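PDB 7KV1: SusD family protein from Bacteroides uniformis, which probably binds beta-glucan at the cell surface for uptake by this gut bacterium, as a SusD-like lipoprotein built on tetratricopeptide-type helices. Local coordinates for residues A233-A238 with R404-A409; A148-V153 with G226-A231; G280-C283 with I287-I290; Y256-I261 with K431-E436. One frame throughout, in Å; residues are numbered along the deposited sequence.

Helix 230-244 is the common element: interaction 2 packs the extended lead-in to it against helix 138-162, and interaction 1 sets the helix itself on strand 403-407, with centres about 11 Å apart. A233 CB lies 3.8 Å from L150 CD2 between the two. Interaction 3 belongs to the partner strand, 286-290, of the same antiparallel pair; the Y405 N to W288 O distance is 2.9 Å, and G226 O of interaction 2 is 3.0 Å from W288 NE1. Interaction 4 joins the helices that follow in the chain, and its centre is about 13 Å from that of interaction 1. Both of these reach the cobalt hexammine, through I261 and Y408.

Interaction 1 of 4, residues A233-A238 with R404-A409; sequences AYMVYA and RYYRYA. With NCO (cobalt hexammine(III)), chain C; EDO (1,2-ethanediol), chain D.
M235 lays its CB over the Y406 ring, 3.6 Å from the centroid and 10° off the ring normal, a CH-pi contact on one face. This is where helix 230-244 of this SusD-like, largely helical fold meets the two-stranded antiparallel sheet of 286-290 and 403-407; helix segment and strand segment run nearly perpendicular, at 86°. With CG beside its backbone N (chi1 -66°) and further bends at chi2 and chi3, the methionine chain folds toward the strand, and CE ends 4.1 Å from R407 O. V236 adds CG2, 3.8 Å from Y406 CE2, approaching the ring obliquely near its hydroxyl end. Over the opposite face of the Y406 ring lies CD1 of Y405, so the ring is covered from both sides. The Y406 hydroxyl is hydrogen-bonded to E239, one turn further along the helix, which ties the far end of the tyrosine to the helix its face packs on. Y405 and Y406 both face W288 in a classic beta bulge. Next to them R407 makes salt bridges with E285, E461 and E465, and stands at the N-cap position of helix 408-420. Y408, in the first turn of that helix, takes a hydrogen bond from the cobalt hexammine, N5 to OH 3.1 Å. On the Y405 side, the OH donates to O2 of an ethanediol, probably from the crystallisation liquor, at 2.6 Å.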
# COMPACT_ATOMS: atom_id res chain seq x y z
N ALA A 233 -6.96 10.85 -4.79
CA ALA A 233 -6.37 12.00 -4.07
C ALA A 233 -6.94 12.08 -2.65
O ALA A 233 -6.17 12.29 -1.67
CB ALA A 233 -6.64 13.29 -4.83
N TYR A 234 -8.26 11.97 -2.53
CA TYR A 234 -8.96 11.92 -1.21
C TYR A 234 -8.38 10.80 -0.32
O TYR A 234 -8.21 10.99 0.87
CB TYR A 234 -10.47 11.72 -1.41
CG TYR A 234 -11.21 12.87 -2.04
CD1 TYR A 234 -10.64 14.12 -2.21
CD2 TYR A 234 -12.54 12.73 -2.37
CE1 TYR A 234 -11.34 15.17 -2.80
CE2 TYR A 234 -13.27 13.77 -2.93
CZ TYR A 234 -12.67 15.00 -3.14
OH TYR A 234 -13.40 16.02 -3.68
N MET A 235 -8.11 9.63 -0.89
CA MET A 235 -7.61 8.45 -0.14
C MET A 235 -6.16 8.70 0.29
O MET A 235 -5.79 8.35 1.40
CB MET A 235 -7.77 7.18 -0.98
CG MET A 235 -9.25 6.83 -1.22
SD MET A 235 -10.19 6.53 0.33
CE MET A 235 -9.52 4.97 0.89
N VAL A 236 -5.36 9.32 -0.56
CA VAL A 236 -3.96 9.68 -0.17
C VAL A 236 -4.03 10.71 0.96
O VAL A 236 -3.29 10.60 1.97
CB VAL A 236 -3.15 10.21 -1.37
CG1 VAL A 236 -1.79 10.69 -0.89
CG2 VAL A 236 -2.99 9.16 -2.45
N TYR A 237 -4.94 11.68 0.82
CA TYR A 237 -5.10 12.77 1.81
C TYR A 237 -5.40 12.13 3.18
O TYR A 237 -4.71 12.43 4.13
CB TYR A 237 -6.17 13.77 1.37
CG TYR A 237 -6.29 14.97 2.27
CD1 TYR A 237 -5.47 16.06 2.09
CD2 TYR A 237 -7.18 15.00 3.33
CE1 TYR A 237 -5.55 17.18 2.89
CE2 TYR A 237 -7.28 16.10 4.15
CZ TYR A 237 -6.50 17.22 3.90
OH TYR A 237 -6.57 18.31 4.69
N ALA A 238 -6.42 11.26 3.23
CA ALA A 238 -6.85 10.58 4.46
C ALA A 238 -5.68 9.77 5.00
O ALA A 238 -5.39 9.87 6.18
CB ALA A 238 -8.05 9.70 4.19
N ARG A 404 -4.48 -3.99 -6.04
CA ARG A 404 -5.61 -3.19 -5.53
C ARG A 404 -5.02 -2.27 -4.46
O ARG A 404 -4.55 -2.79 -3.43
CB ARG A 404 -6.75 -4.06 -4.97
CG ARG A 404 -7.62 -4.77 -6.00
CD ARG A 404 -6.92 -5.76 -6.91
NE ARG A 404 -7.93 -6.59 -7.59
CZ ARG A 404 -7.67 -7.57 -8.44
NH1 ARG A 404 -6.42 -7.87 -8.78
NH2 ARG A 404 -8.67 -8.23 -8.99
N TYR A 405 -4.96 -0.97 -4.71
CA TYR A 405 -4.22 -0.02 -3.83
C TYR A 405 -5.18 0.64 -2.85
O TYR A 405 -4.88 0.60 -1.64
CB TYR A 405 -3.45 1.03 -4.63
CG TYR A 405 -2.31 1.62 -3.83
CD1 TYR A 405 -2.52 2.57 -2.84
CD2 TYR A 405 -1.02 1.15 -4.02
CE1 TYR A 405 -1.47 3.07 -2.07
CE2 TYR A 405 0.03 1.63 -3.26
CZ TYR A 405 -0.18 2.60 -2.29
OH TYR A 405 0.91 3.06 -1.60
N TYR A 406 -6.29 1.17 -3.35
CA TYR A 406 -7.35 1.83 -2.55
C TYR A 406 -8.68 1.19 -2.91
O TYR A 406 -9.02 1.20 -4.07
CB TYR A 406 -7.41 3.33 -2.83
CG TYR A 406 -6.25 4.09 -2.24
CD1 TYR A 406 -5.90 3.89 -0.91
CD2 TYR A 406 -5.49 4.94 -3.02
CE1 TYR A 406 -4.80 4.54 -0.37
CE2 TYR A 406 -4.40 5.61 -2.47
CZ TYR A 406 -4.05 5.40 -1.14
OH TYR A 406 -2.95 6.00 -0.60
N ARG A 407 -9.39 0.66 -1.91
CA ARG A 407 -10.76 0.11 -2.05
C ARG A 407 -11.75 0.96 -1.22
O ARG A 407 -11.39 1.48 -0.17
CB ARG A 407 -10.81 -1.33 -1.55
CG ARG A 407 -9.87 -2.25 -2.29
CD ARG A 407 -10.21 -3.68 -2.00
NE ARG A 407 -9.71 -4.25 -0.77
CZ ARG A 407 -10.46 -4.65 0.27
NH1 ARG A 407 -11.76 -4.40 0.30
NH2 ARG A 407 -9.88 -5.28 1.28
N TYR A 408 -12.99 0.98 -1.64
CA TYR A 408 -14.06 1.71 -0.91
C TYR A 408 -14.26 1.12 0.51
O TYR A 408 -14.78 1.88 1.34
CB TYR A 408 -15.33 1.71 -1.77
CG TYR A 408 -16.54 2.38 -1.17
CD1 TYR A 408 -16.63 3.76 -1.05
CD2 TYR A 408 -17.60 1.62 -0.72
CE1 TYR A 408 -17.75 4.36 -0.51
CE2 TYR A 408 -18.75 2.21 -0.21
CZ TYR A 408 -18.81 3.57 -0.08
OH TYR A 408 -19.93 4.15 0.44
N ALA A 409 -13.88 -0.13 0.80
CA ALA A 409 -13.88 -0.65 2.19
C ALA A 409 -13.03 0.27 3.08
O ALA A 409 -13.45 0.62 4.19
CB ALA A 409 -13.43 -2.10 2.27
CO NCO C . -23.48 4.56 -1.89
N1 NCO C . -23.53 4.53 -3.90
N2 NCO C . -23.41 4.79 0.09
N3 NCO C . -25.39 3.81 -1.73
N4 NCO C . -24.18 6.40 -1.94
N5 NCO C . -21.57 5.30 -1.98
N6 NCO C . -22.79 2.71 -1.81
C1 EDO D . 3.00 4.44 1.32
O1 EDO D . 3.48 4.27 -0.01
C2 EDO D . 1.80 3.62 1.61
O2 EDO D . 0.69 3.98 0.79

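Interaction 2 of 4, residues A148-V153 with G226-A231; sequences ARLLRV and GRVTQA
L150 and V228 carry the apolar packing, their side chains sliding past each other in opposite directions. The CD2 methyl of L150 comes 3.6 Å from V228 CG2, and CB of the leucine lies 3.9 Å from the same methyl. CG of L150 stands anti to the backbone N (chi1 -178°), which carries the isopropyl end out over the valine and on to the backbone beyond it. L151 joins from the next position of the helix, crossing V228 at a slant, with its CD2 4.1 Å from V228 CG1; the two branches of the valine are thus shared between two leucines. Apolar-to-polar contact is limited to L150 CD2 against the carbonyl T229 O at 3.5 Å. In the fold this sets the extended lead-in of helix 230-244 against helix 138-162, two helices of the SusD-like fold, whose families belong to the tetratricopeptide clan, with L205 and L196 also touching L150. An alanine at L150 would lack the branched end and is likely to open a gap beside V228 and T229 O, leaving the valine with little but L151 to press on from this helix. Polar bonds hold the lead-in from outside the contact: V228 N and V228 O are bound to the hydroxyls of Y55 and Y210. T229 stands at the N-cap position, its OG1 taking the backbone N of M232, and G226 O accepts from W288 NE1.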
# COMPACT_ATOMS: atom_id res chain seq x y z
N ALA A 148 0.40 14.72 -12.84
CA ALA A 148 1.84 14.67 -12.50
C ALA A 148 2.03 15.05 -11.03
O ALA A 148 2.85 14.40 -10.34
CB ALA A 148 2.63 15.57 -13.42
N ARG A 149 1.31 16.06 -10.53
CA ARG A 149 1.53 16.51 -9.14
C ARG A 149 1.05 15.44 -8.14
O ARG A 149 1.70 15.24 -7.10
CB ARG A 149 0.92 17.89 -8.92
CG ARG A 149 1.71 18.98 -9.66
CD ARG A 149 1.01 20.32 -9.67
NE ARG A 149 1.03 20.92 -8.35
CZ ARG A 149 0.34 21.98 -8.00
NH1 ARG A 149 -0.42 22.62 -8.89
NH2 ARG A 149 0.43 22.46 -6.77
N LEU A 150 -0.06 14.78 -8.45
CA LEU A 150 -0.62 13.73 -7.57
C LEU A 150 0.31 12.51 -7.55
O LEU A 150 0.52 11.95 -6.45
CB LEU A 150 -2.03 13.39 -8.06
CG LEU A 150 -2.78 12.35 -7.22
CD1 LEU A 150 -2.67 12.64 -5.73
CD2 LEU A 150 -4.24 12.31 -7.65
N LEU A 151 0.87 12.13 -8.69
CA LEU A 151 1.87 11.03 -8.77
C LEU A 151 3.07 11.43 -7.92
O LEU A 151 3.59 10.61 -7.17
CB LEU A 151 2.29 10.78 -10.21
CG LEU A 151 1.34 9.92 -11.02
CD1 LEU A 151 1.68 10.03 -12.50
CD2 LEU A 151 1.39 8.47 -10.58
N ARG A 152 3.50 12.68 -8.06
CA ARG A 152 4.66 13.19 -7.30
C ARG A 152 4.37 13.08 -5.79
O ARG A 152 5.26 12.59 -5.06
CB ARG A 152 5.01 14.60 -7.76
CG ARG A 152 6.28 15.11 -7.12
CD ARG A 152 6.72 16.43 -7.77
NE ARG A 152 5.78 17.54 -7.59
CZ ARG A 152 5.95 18.77 -8.11
NH1 ARG A 152 7.03 19.04 -8.83
NH2 ARG A 152 5.06 19.72 -7.87
N VAL A 153 3.18 13.48 -5.33
CA VAL A 153 2.76 13.28 -3.91
C VAL A 153 2.82 11.79 -3.56
O VAL A 153 3.32 11.44 -2.47
CB VAL A 153 1.37 13.85 -3.61
CG1 VAL A 153 0.87 13.36 -2.23
CG2 VAL A 153 1.40 15.36 -3.66
N GLY A 226 -6.73 3.43 -14.16
CA GLY A 226 -5.31 3.40 -13.74
C GLY A 226 -4.77 4.82 -13.60
O GLY A 226 -3.84 5.03 -12.79
N ARG A 227 -5.31 5.78 -14.34
CA ARG A 227 -4.96 7.20 -14.10
C ARG A 227 -5.31 7.53 -12.65
O ARG A 227 -6.20 6.92 -12.08
CB ARG A 227 -5.64 8.18 -15.06
CG ARG A 227 -5.08 8.11 -16.48
CD ARG A 227 -5.56 9.22 -17.42
NE ARG A 227 -5.05 8.92 -18.75
CZ ARG A 227 -3.83 9.23 -19.22
NH1 ARG A 227 -2.96 9.92 -18.49
NH2 ARG A 227 -3.48 8.85 -20.43
N VAL A 228 -4.63 8.52 -12.10
CA VAL A 228 -4.99 9.03 -10.76
C VAL A 228 -6.20 9.92 -10.92
O VAL A 228 -6.39 10.50 -12.03
CB VAL A 228 -3.79 9.71 -10.11
CG1 VAL A 228 -2.68 8.69 -9.99
CG2 VAL A 228 -3.30 10.96 -10.86
N THR A 229 -7.00 9.98 -9.87
CA THR A 229 -8.34 10.59 -9.83
C THR A 229 -8.47 11.43 -8.56
O THR A 229 -7.63 11.32 -7.64
CB THR A 229 -9.44 9.54 -9.91
OG1 THR A 229 -9.27 8.71 -8.77
CG2 THR A 229 -9.40 8.70 -11.18
N GLN A 230 -9.52 12.23 -8.50
CA GLN A 230 -9.80 13.03 -7.30
C GLN A 230 -10.11 12.05 -6.16
O GLN A 230 -9.74 12.35 -5.02
CB GLN A 230 -10.92 14.00 -7.63
CG GLN A 230 -11.19 14.98 -6.52
CD GLN A 230 -10.26 16.16 -6.56
OE1 GLN A 230 -9.18 16.10 -7.14
NE2 GLN A 230 -10.70 17.23 -5.91
N ALA A 231 -10.81 10.95 -6.42
CA ALA A 231 -11.13 9.95 -5.38
C ALA A 231 -9.81 9.38 -4.85
O ALA A 231 -9.65 9.20 -3.65
CB ALA A 231 -12.02 8.86 -5.91

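Interaction 3 of 4, residues G280-C283 with I287-I290; sequences GEWC and IWEI
The W282 indole has the E289 side chain stacked on one face, with the carboxylate plane only 8° from that of the ring. CG of E289 sits 3.8 Å from the centroid of the six-membered ring, a CH-pi contact, and CB is 3.6 Å from W282 CZ2. At the ring edge, near its plane, is I287 O, 4.2 Å from CZ3, while CA of W288 approaches CH2 obliquely. Extended beyond CG, the E289 chain lays the carboxylate over the five-membered part of the indole. Its OE2 takes the backbone N-H of W282 at 2.7 Å, nearly straight (164°), from 45° out of the carboxylate plane. G280 to C283 form a type II beta turn just before strand 286-290, and the glutamate grips this amide inside it. S286 binds the same OE2, N402 binds OE1, and a water lies within hydrogen-bonding distance of OE2 and G280 O. Were W282 a serine, the aliphatic part of E289 would probably lose its cover and N291 the indole N-H it accepts. Just before E289, I287 and W288 make a classic beta bulge facing Y406. E281 OE2 lies 5.2 Å from E289 OE1, like charges, though each is hydrogen-bonded to N402.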
# COMPACT_ATOMS: atom_id res chain seq x y z
N GLY A 280 -13.04 -8.96 -11.15
CA GLY A 280 -13.20 -7.97 -10.05
C GLY A 280 -12.32 -6.75 -10.22
O GLY A 280 -12.51 -5.75 -9.50
N GLU A 281 -11.39 -6.79 -11.18
CA GLU A 281 -10.50 -5.65 -11.47
C GLU A 281 -11.37 -4.47 -11.86
O GLU A 281 -12.27 -4.66 -12.69
CB GLU A 281 -9.51 -6.01 -12.58
CG GLU A 281 -8.56 -7.08 -12.14
CD GLU A 281 -7.43 -7.37 -13.11
OE1 GLU A 281 -7.57 -6.97 -14.29
OE2 GLU A 281 -6.43 -7.97 -12.68
N TRP A 282 -11.16 -3.32 -11.24
CA TRP A 282 -11.93 -2.08 -11.53
C TRP A 282 -13.45 -2.33 -11.34
O TRP A 282 -14.25 -1.71 -12.05
CB TRP A 282 -11.57 -1.59 -12.95
CG TRP A 282 -10.14 -1.16 -13.02
CD1 TRP A 282 -9.12 -1.74 -13.71
CD2 TRP A 282 -9.57 -0.05 -12.31
NE1 TRP A 282 -7.95 -1.07 -13.47
CE2 TRP A 282 -8.20 -0.02 -12.63
CE3 TRP A 282 -10.10 0.93 -11.47
CZ2 TRP A 282 -7.34 0.96 -12.13
CZ3 TRP A 282 -9.25 1.90 -10.97
CH2 TRP A 282 -7.89 1.91 -11.30
N CYS A 283 -13.84 -3.15 -10.36
CA CYS A 283 -15.25 -3.18 -9.88
C CYS A 283 -15.52 -1.84 -9.18
O CYS A 283 -14.56 -1.00 -9.04
CB CYS A 283 -15.52 -4.37 -8.98
SG CYS A 283 -14.65 -4.33 -7.39
N ILE A 287 -11.02 2.15 -6.02
CA ILE A 287 -10.74 3.61 -6.17
C ILE A 287 -9.45 3.76 -6.97
O ILE A 287 -9.37 4.64 -7.85
CB ILE A 287 -10.73 4.32 -4.81
CG1 ILE A 287 -12.14 4.41 -4.22
CG2 ILE A 287 -10.08 5.68 -4.92
CD1 ILE A 287 -12.20 4.92 -2.82
N TRP A 288 -8.46 2.90 -6.68
CA TRP A 288 -7.21 2.93 -7.46
C TRP A 288 -6.50 1.57 -7.42
O TRP A 288 -6.36 0.95 -6.33
CB TRP A 288 -6.32 4.07 -6.99
CG TRP A 288 -5.24 4.42 -7.96
CD1 TRP A 288 -5.38 4.86 -9.25
CD2 TRP A 288 -3.82 4.36 -7.71
NE1 TRP A 288 -4.15 5.07 -9.81
CE2 TRP A 288 -3.18 4.77 -8.89
CE3 TRP A 288 -3.04 4.03 -6.60
CZ2 TRP A 288 -1.79 4.87 -8.99
CZ3 TRP A 288 -1.67 4.07 -6.71
CH2 TRP A 288 -1.06 4.51 -7.89
N GLU A 289 -6.10 1.12 -8.61
CA GLU A 289 -5.33 -0.11 -8.81
C GLU A 289 -4.11 0.24 -9.66
O GLU A 289 -4.19 1.23 -10.42
CB GLU A 289 -6.12 -1.18 -9.56
CG GLU A 289 -7.52 -1.38 -9.07
CD GLU A 289 -8.22 -2.62 -9.59
OE1 GLU A 289 -7.58 -3.43 -10.33
OE2 GLU A 289 -9.41 -2.79 -9.24
N ILE A 290 -3.06 -0.55 -9.52
CA ILE A 290 -1.89 -0.54 -10.42
C ILE A 290 -2.06 -1.70 -11.40
O ILE A 290 -2.24 -2.81 -10.94
CB ILE A 290 -0.59 -0.60 -9.63
CG1 ILE A 290 -0.50 0.58 -8.66
CG2 ILE A 290 0.59 -0.62 -10.58
CD1 ILE A 290 0.59 0.45 -7.64
O HOH W 1 -10.40 -4.88 -7.80

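Interaction 4 of 4, residues Y256-I261 with K431-E436; sequences YMKELI and KTWLNE. With NCO (cobalt hexammine(III)), chain C.
Helices 250-262 and 429-440 stand well apart here, the nearest CA atoms, those of I261 and W433, being 8.8 Å from each other, and the W433 indole spans the interval. I261 crosses it at about a right angle and puts CD1 over the face, 3.9 Å from the centroid of the five-membered ring and 14° off the normal, a CH-pi contact. Its other branch, CG2, lies 3.5 Å from W433 NE1. CG1 of I261 is anti to the carbonyl carbon (chi1 -64°), and both methyls come to the same face, CD1 over the ring and CG2 toward NE1. At the far end of the indole, CG of K258 comes obliquely to CH2 at 3.7 Å, using the aliphatic stem of the lysine, while NZ makes a long, weak ion pair with E429. A415 of helix 408-420 touches both I261 and W433. Close to the packed side chain, the carbonyl of I261 is bound by three ammine ligands, with N5 at 2.9 Å. S263 O, F266 O and the Y408 hydroxyl also accept from the cobalt hexammine, so this packing of helices, in the helical array of a SusD-like protein, adjoins the pocket in which that complex is bound.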
# COMPACT_ATOMS: atom_id res chain seq x y z
N TYR A 256 -13.90 14.51 2.90
CA TYR A 256 -13.54 13.89 1.60
C TYR A 256 -14.06 12.45 1.55
O TYR A 256 -14.58 12.05 0.50
CB TYR A 256 -12.05 13.95 1.34
CG TYR A 256 -11.48 15.33 1.14
CD1 TYR A 256 -12.19 16.31 0.47
CD2 TYR A 256 -10.23 15.68 1.62
CE1 TYR A 256 -11.70 17.59 0.29
CE2 TYR A 256 -9.70 16.94 1.40
CZ TYR A 256 -10.43 17.91 0.73
OH TYR A 256 -9.95 19.18 0.53
N MET A 257 -13.91 11.70 2.65
CA MET A 257 -14.44 10.33 2.74
C MET A 257 -15.97 10.36 2.56
O MET A 257 -16.46 9.55 1.75
CB MET A 257 -14.06 9.65 4.06
CG MET A 257 -12.56 9.54 4.24
SD MET A 257 -11.70 8.56 3.02
CE MET A 257 -11.21 9.79 1.81
N LYS A 258 -16.69 11.28 3.21
CA LYS A 258 -18.17 11.40 3.08
C LYS A 258 -18.58 11.79 1.66
O LYS A 258 -19.65 11.34 1.26
CB LYS A 258 -18.73 12.38 4.11
CG LYS A 258 -18.77 11.76 5.50
CD LYS A 258 -18.96 12.75 6.61
CE LYS A 258 -20.37 13.26 6.75
NZ LYS A 258 -20.41 14.10 7.97
N GLU A 259 -17.78 12.55 0.92
CA GLU A 259 -18.09 12.79 -0.52
C GLU A 259 -18.11 11.45 -1.25
O GLU A 259 -18.92 11.30 -2.14
CB GLU A 259 -17.07 13.67 -1.24
CG GLU A 259 -16.95 15.06 -0.69
CD GLU A 259 -16.00 15.92 -1.51
OE1 GLU A 259 -16.03 15.85 -2.76
OE2 GLU A 259 -15.20 16.65 -0.88
N LEU A 260 -17.17 10.54 -0.98
CA LEU A 260 -17.13 9.25 -1.71
C LEU A 260 -18.31 8.39 -1.25
O LEU A 260 -18.92 7.73 -2.09
CB LEU A 260 -15.79 8.54 -1.46
CG LEU A 260 -14.57 9.28 -2.00
CD1 LEU A 260 -13.32 8.47 -1.74
CD2 LEU A 260 -14.74 9.63 -3.47
N ILE A 261 -18.60 8.38 0.06
CA ILE A 261 -19.76 7.65 0.64
C ILE A 261 -21.08 8.24 0.08
O ILE A 261 -22.02 7.48 -0.10
CB ILE A 261 -19.65 7.66 2.18
CG1 ILE A 261 -18.41 6.90 2.64
CG2 ILE A 261 -20.89 7.10 2.84
CD1 ILE A 261 -18.05 7.15 4.07
N LYS A 431 -20.98 3.78 12.94
CA LYS A 431 -21.57 2.42 13.06
C LYS A 431 -22.15 1.99 11.72
O LYS A 431 -21.94 0.84 11.35
CB LYS A 431 -22.64 2.42 14.16
CG LYS A 431 -23.52 1.18 14.23
CD LYS A 431 -24.58 1.31 15.33
CE LYS A 431 -25.68 0.27 15.25
NZ LYS A 431 -26.55 0.37 16.45
N THR A 432 -22.90 2.86 11.03
CA THR A 432 -23.44 2.53 9.68
C THR A 432 -22.31 2.04 8.76
O THR A 432 -22.44 0.97 8.13
CB THR A 432 -24.13 3.75 9.08
OG1 THR A 432 -25.14 4.13 10.01
CG2 THR A 432 -24.70 3.44 7.71
N TRP A 433 -21.24 2.82 8.67
CA TRP A 433 -20.09 2.56 7.76
C TRP A 433 -19.34 1.28 8.13
O TRP A 433 -19.15 0.42 7.23
CB TRP A 433 -19.17 3.77 7.76
CG TRP A 433 -19.88 4.99 7.30
CD1 TRP A 433 -20.90 5.04 6.41
CD2 TRP A 433 -19.57 6.34 7.65
NE1 TRP A 433 -21.27 6.35 6.21
CE2 TRP A 433 -20.49 7.16 6.96
CE3 TRP A 433 -18.61 6.94 8.48
CZ2 TRP A 433 -20.47 8.55 7.06
CZ3 TRP A 433 -18.60 8.31 8.60
CH2 TRP A 433 -19.53 9.10 7.90
N LEU A 434 -18.91 1.14 9.39
CA LEU A 434 -18.19 -0.09 9.81
C LEU A 434 -19.10 -1.31 9.57
O LEU A 434 -18.60 -2.33 9.06
CB LEU A 434 -17.75 -0.01 11.27
CG LEU A 434 -16.88 -1.20 11.70
CD1 LEU A 434 -15.67 -0.71 12.48
CD2 LEU A 434 -17.66 -2.20 12.52
N ASN A 435 -20.41 -1.20 9.86
CA ASN A 435 -21.31 -2.38 9.77
C ASN A 435 -21.53 -2.78 8.30
O ASN A 435 -21.78 -3.98 8.06
CB ASN A 435 -22.61 -2.18 10.54
CG ASN A 435 -22.43 -2.34 12.03
OD1 ASN A 435 -21.40 -2.87 12.45
ND2 ASN A 435 -23.40 -1.90 12.83
N GLU A 436 -21.46 -1.84 7.36
CA GLU A 436 -21.55 -2.14 5.89
C GLU A 436 -20.39 -3.09 5.50
O GLU A 436 -20.63 -4.02 4.73
CB GLU A 436 -21.49 -0.82 5.13
CG GLU A 436 -22.00 -0.78 3.71
CD GLU A 436 -22.37 0.64 3.26
OE1 GLU A 436 -22.93 1.40 4.14
OE2 GLU A 436 -22.05 1.05 2.05
CO NCO C . -23.48 4.56 -1.89
N1 NCO C . -23.53 4.53 -3.90
N2 NCO C . -23.41 4.79 0.09
N3 NCO C . -25.39 3.81 -1.73
N4 NCO C . -24.18 6.40 -1.94
N5 NCO C . -21.57 5.30 -1.98
N6 NCO C . -22.79 2.71 -1.81